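Long-range contact in acyl-CoA thioester hydrolase ybgC (Escherichia coli K-12, PDB 3GRH), which is a putative thioesterase of the outer membrane, a lipoprotein of the pectinesterase family that neither binds pectin nor has pectinesterase activity: residues 286-299 and 319-332. Numbering follows the deposited sequence.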
# COMPACT_ATOMS: atom_id res chain seq x y z
N GLY A 286 -5.67 -2.14 -6.88
CA GLY A 286 -6.56 -2.48 -5.78
C GLY A 286 -7.15 -1.17 -5.31
O GLY A 286 -6.62 -0.09 -5.60
N ALA A 287 -8.25 -1.26 -4.57
CA ALA A 287 -8.88 -0.14 -3.99
C ALA A 287 -8.36 -0.03 -2.56
O ALA A 287 -8.60 -0.97 -1.73
CB ALA A 287 -10.32 -0.38 -3.96
N VAL A 288 -7.67 1.05 -2.25
CA VAL A 288 -7.04 1.20 -0.93
C VAL A 288 -7.45 2.53 -0.38
O VAL A 288 -7.30 3.54 -1.07
CB VAL A 288 -5.51 1.14 -0.96
CG1 VAL A 288 -4.98 1.05 0.50
CG2 VAL A 288 -5.07 -0.06 -1.82
N VAL A 289 -7.92 2.58 0.86
CA VAL A 289 -8.23 3.80 1.59
C VAL A 289 -7.22 3.97 2.69
O VAL A 289 -7.05 3.03 3.45
CB VAL A 289 -9.64 3.79 2.12
CG1 VAL A 289 -9.85 5.00 3.06
CG2 VAL A 289 -10.73 3.77 1.02
N PHE A 290 -6.54 5.11 2.74
CA PHE A 290 -5.57 5.46 3.78
C PHE A 290 -6.21 6.53 4.58
O PHE A 290 -6.49 7.59 4.05
CB PHE A 290 -4.32 6.03 3.13
CG PHE A 290 -3.58 5.07 2.28
CD1 PHE A 290 -2.64 4.25 2.87
CD2 PHE A 290 -3.78 5.01 0.91
CE1 PHE A 290 -1.92 3.37 2.13
CE2 PHE A 290 -3.04 4.09 0.17
CZ PHE A 290 -2.14 3.25 0.82
N ASP A 291 -6.44 6.31 5.87
CA ASP A 291 -7.05 7.32 6.75
C ASP A 291 -6.07 7.60 7.90
O ASP A 291 -5.54 6.66 8.52
CB ASP A 291 -8.40 6.89 7.23
CG ASP A 291 -9.22 8.02 7.87
OD1 ASP A 291 -10.39 7.75 8.22
OD2 ASP A 291 -8.75 9.18 8.04
N ASN A 292 -5.82 8.87 8.20
CA ASN A 292 -4.89 9.22 9.23
C ASN A 292 -3.57 8.50 9.20
O ASN A 292 -3.06 8.02 10.24
CB ASN A 292 -5.58 9.05 10.54
CG ASN A 292 -6.71 10.04 10.68
OD1 ASN A 292 -6.45 11.24 10.86
ND2 ASN A 292 -7.97 9.59 10.58
N THR A 293 -3.02 8.45 8.01
CA THR A 293 -1.74 7.83 7.75
C THR A 293 -0.75 8.92 7.46
O THR A 293 -1.04 9.92 6.81
CB THR A 293 -1.88 6.76 6.66
OG1 THR A 293 -2.65 5.71 7.24
CG2 THR A 293 -0.52 6.23 6.24
N GLU A 294 0.47 8.75 7.93
CA GLU A 294 1.57 9.64 7.59
C GLU A 294 2.44 9.01 6.55
O GLU A 294 2.84 7.84 6.64
CB GLU A 294 2.43 9.92 8.82
CG GLU A 294 3.60 10.84 8.51
CD GLU A 294 4.45 11.28 9.71
OE1 GLU A 294 4.14 11.02 10.90
OE2 GLU A 294 5.49 11.91 9.43
N PHE A 295 2.69 9.76 5.50
CA PHE A 295 3.58 9.35 4.44
C PHE A 295 4.84 10.22 4.49
O PHE A 295 4.75 11.44 4.52
CB PHE A 295 2.90 9.53 3.10
CG PHE A 295 1.64 8.75 2.94
CD1 PHE A 295 1.66 7.56 2.37
CD2 PHE A 295 0.44 9.29 3.29
CE1 PHE A 295 0.45 6.87 2.18
CE2 PHE A 295 -0.72 8.58 3.20
CZ PHE A 295 -0.68 7.34 2.63
N ARG A 296 6.00 9.57 4.58
CA ARG A 296 7.29 10.30 4.68
C ARG A 296 8.17 9.90 3.53
O ARG A 296 8.45 8.69 3.30
CB ARG A 296 8.00 10.00 5.99
CG ARG A 296 9.42 10.57 6.10
CD ARG A 296 9.39 11.96 6.70
NE ARG A 296 8.76 11.93 8.04
CZ ARG A 296 8.66 12.95 8.88
NH1 ARG A 296 9.17 14.16 8.60
NH2 ARG A 296 8.04 12.76 10.03
N VAL A 297 8.60 10.92 2.79
CA VAL A 297 9.62 10.74 1.76
C VAL A 297 10.99 10.95 2.34
O VAL A 297 11.21 12.02 2.94
CB VAL A 297 9.40 11.72 0.59
CG1 VAL A 297 10.63 11.63 -0.38
CG2 VAL A 297 8.16 11.39 -0.12
N VAL A 298 11.89 9.99 2.14
CA VAL A 298 13.28 10.08 2.63
C VAL A 298 14.19 10.34 1.46
O VAL A 298 13.88 9.93 0.34
CB VAL A 298 13.71 8.86 3.44
CG1 VAL A 298 12.84 8.73 4.69
CG2 VAL A 298 13.61 7.56 2.62
N ASN A 299 15.31 11.02 1.69
CA ASN A 299 16.23 11.29 0.59
C ASN A 299 17.64 10.75 0.85
O ASN A 299 18.61 11.22 0.24
CB ASN A 299 16.28 12.78 0.25
CG ASN A 299 16.93 13.59 1.31
OD1 ASN A 299 17.07 13.15 2.46
ND2 ASN A 299 17.28 14.83 0.96
N TYR A 319 -11.95 3.19 -9.05
CA TYR A 319 -11.42 3.44 -7.72
C TYR A 319 -10.13 2.78 -7.56
O TYR A 319 -10.04 1.54 -7.69
CB TYR A 319 -12.41 3.01 -6.61
CG TYR A 319 -13.66 3.76 -6.69
CD1 TYR A 319 -13.67 5.06 -6.32
CD2 TYR A 319 -14.81 3.27 -7.27
CE1 TYR A 319 -14.75 5.83 -6.45
CE2 TYR A 319 -15.93 4.11 -7.43
CZ TYR A 319 -15.87 5.39 -7.01
OH TYR A 319 -16.93 6.28 -7.09
N GLY A 320 -9.09 3.63 -7.30
CA GLY A 320 -7.78 3.24 -6.95
C GLY A 320 -7.43 3.53 -5.50
O GLY A 320 -7.95 2.87 -4.64
N PHE A 321 -6.70 4.60 -5.29
CA PHE A 321 -6.23 4.99 -3.98
C PHE A 321 -6.94 6.17 -3.43
O PHE A 321 -7.15 7.13 -4.18
CB PHE A 321 -4.73 5.26 -3.96
CG PHE A 321 -3.85 4.11 -4.37
CD1 PHE A 321 -4.24 2.81 -4.34
CD2 PHE A 321 -2.57 4.37 -4.67
CE1 PHE A 321 -3.37 1.75 -4.77
CE2 PHE A 321 -1.71 3.34 -5.13
CZ PHE A 321 -2.10 2.06 -5.15
N LEU A 322 -7.28 6.19 -2.12
CA LEU A 322 -7.85 7.39 -1.52
C LEU A 322 -7.03 7.67 -0.30
O LEU A 322 -6.87 6.75 0.49
CB LEU A 322 -9.28 7.16 -1.03
CG LEU A 322 -9.94 8.26 -0.28
CD1 LEU A 322 -10.03 9.48 -1.24
CD2 LEU A 322 -11.35 7.78 0.17
N ALA A 323 -6.46 8.87 -0.17
CA ALA A 323 -5.78 9.27 1.07
C ALA A 323 -6.64 10.37 1.65
O ALA A 323 -6.91 11.38 0.98
CB ALA A 323 -4.41 9.79 0.72
N VAL A 324 -7.13 10.16 2.86
CA VAL A 324 -8.04 11.08 3.57
C VAL A 324 -7.50 11.39 4.92
O VAL A 324 -7.01 10.52 5.62
CB VAL A 324 -9.51 10.51 3.55
CG1 VAL A 324 -9.56 9.18 4.17
CG2 VAL A 324 -10.46 11.46 4.21
N ASN A 325 -7.47 12.64 5.32
CA ASN A 325 -7.14 13.06 6.64
C ASN A 325 -5.71 12.54 7.01
O ASN A 325 -5.44 12.09 8.15
CB ASN A 325 -8.17 12.52 7.64
CG ASN A 325 -9.60 13.02 7.40
OD1 ASN A 325 -10.57 12.36 7.76
ND2 ASN A 325 -9.71 14.15 6.82
N SER A 326 -4.83 12.63 6.03
CA SER A 326 -3.49 12.07 6.11
C SER A 326 -2.46 13.25 6.06
O SER A 326 -2.84 14.41 6.05
CB SER A 326 -3.33 11.03 5.03
OG SER A 326 -4.07 9.84 5.41
N ARG A 327 -1.19 12.91 6.28
CA ARG A 327 -0.09 13.86 6.46
C ARG A 327 1.02 13.41 5.52
O ARG A 327 1.33 12.26 5.43
CB ARG A 327 0.40 13.91 7.91
CG ARG A 327 -0.60 14.47 8.79
CD ARG A 327 -0.05 14.47 10.22
NE ARG A 327 -0.04 13.13 10.80
CZ ARG A 327 0.87 12.66 11.65
NH1 ARG A 327 1.90 13.39 12.03
NH2 ARG A 327 0.74 11.44 12.15
N PHE A 328 1.56 14.34 4.76
CA PHE A 328 2.60 14.07 3.79
C PHE A 328 3.82 14.97 4.07
O PHE A 328 3.69 16.16 4.17
CB PHE A 328 2.11 14.39 2.37
CG PHE A 328 0.98 13.51 1.92
CD1 PHE A 328 1.22 12.37 1.22
CD2 PHE A 328 -0.30 13.77 2.28
CE1 PHE A 328 0.20 11.50 0.85
CE2 PHE A 328 -1.30 12.89 1.88
CZ PHE A 328 -1.08 11.80 1.17
N ASN A 329 4.96 14.37 4.30
CA ASN A 329 6.19 15.09 4.65
C ASN A 329 7.34 14.67 3.77
O ASN A 329 7.57 13.49 3.58
CB ASN A 329 6.49 14.82 6.11
CG ASN A 329 5.47 15.44 7.06
OD1 ASN A 329 5.21 16.64 6.94
ND2 ASN A 329 4.90 14.66 7.99
N ALA A 330 8.10 15.61 3.25
CA ALA A 330 9.31 15.28 2.45
C ALA A 330 10.50 16.14 2.84
O ALA A 330 10.31 17.27 3.17
CB ALA A 330 9.03 15.46 1.01
N PHE A 331 11.69 15.55 2.82
CA PHE A 331 12.95 16.27 3.21
C PHE A 331 13.39 17.38 2.22
O PHE A 331 13.07 18.54 2.45
CB PHE A 331 14.11 15.28 3.44
CG PHE A 331 13.90 14.39 4.63
CD1 PHE A 331 13.28 13.18 4.49
CD2 PHE A 331 14.26 14.81 5.91
CE1 PHE A 331 13.05 12.36 5.59
CE2 PHE A 331 14.02 13.99 7.02
CZ PHE A 331 13.43 12.77 6.85
N GLY A 332 14.12 17.00 1.18
CA GLY A 332 14.68 17.90 0.16
C GLY A 332 13.97 19.20 -0.24
O GLY A 332 12.98 19.62 0.36
O HOH W 1 -8.21 -0.81 -8.43
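Glu294 OE2 is gripped twice, by Arg296 NH2 of its own strand in a salt bridge of 2.8 Å and by Asn329 ND2 of the neighbouring turn in a hydrogen bond of 3.2 Å. The amide nitrogen comes from above the carboxylate plane, 55° out of it, although the oxygen lies close to Asn329's own amide plane. The two segments are successive turns of the right-handed parallel beta-helix of the pectinesterase family, in register along strands 287-291 with 321-324 and 294-297 with 327-330. The other carboxylate oxygen faces Arg327, Glu294 OE1 to NH1 at 3.5 Å, a contact of charges only because the oxygen lies well out of the guanidinium plane, with no N-H pointing at it. With CG anti to the backbone N (chi1 180°) and the rest extended, Glu294 holds its carboxylate out toward Arg327, and Arg296 bends back to meet it; an alanine here would probably leave Arg296 and Arg327 without the carboxylate between them and Asn329 ND2 without this acceptor. Asn329 OD1 bonds Asn360 of the following turn, so the amide links three levels. On the opposite side of these strands, phenylalanine suits the helix interior: Phe295 and Phe328 lie parallel within 6° but slid apart, centroids 4.8 Å apart, while Phe309 meets Phe295 edge-to-face. On the same inner face Val288 CG2 packs beside Phe321 CE1, while Val289 CG2 meets Leu322 CD2 on the outer face; the beta-branched valines suit the extended backbone. Between the strand pairs the chain bends sharply, Asn292 and Asn325 both taking left-handed backbone angles, which asparagine tolerates well. Just beyond, Ser326 OG donates to Val324 O at 3.0 Å and accepts from Thr293 N at 3.1 Å.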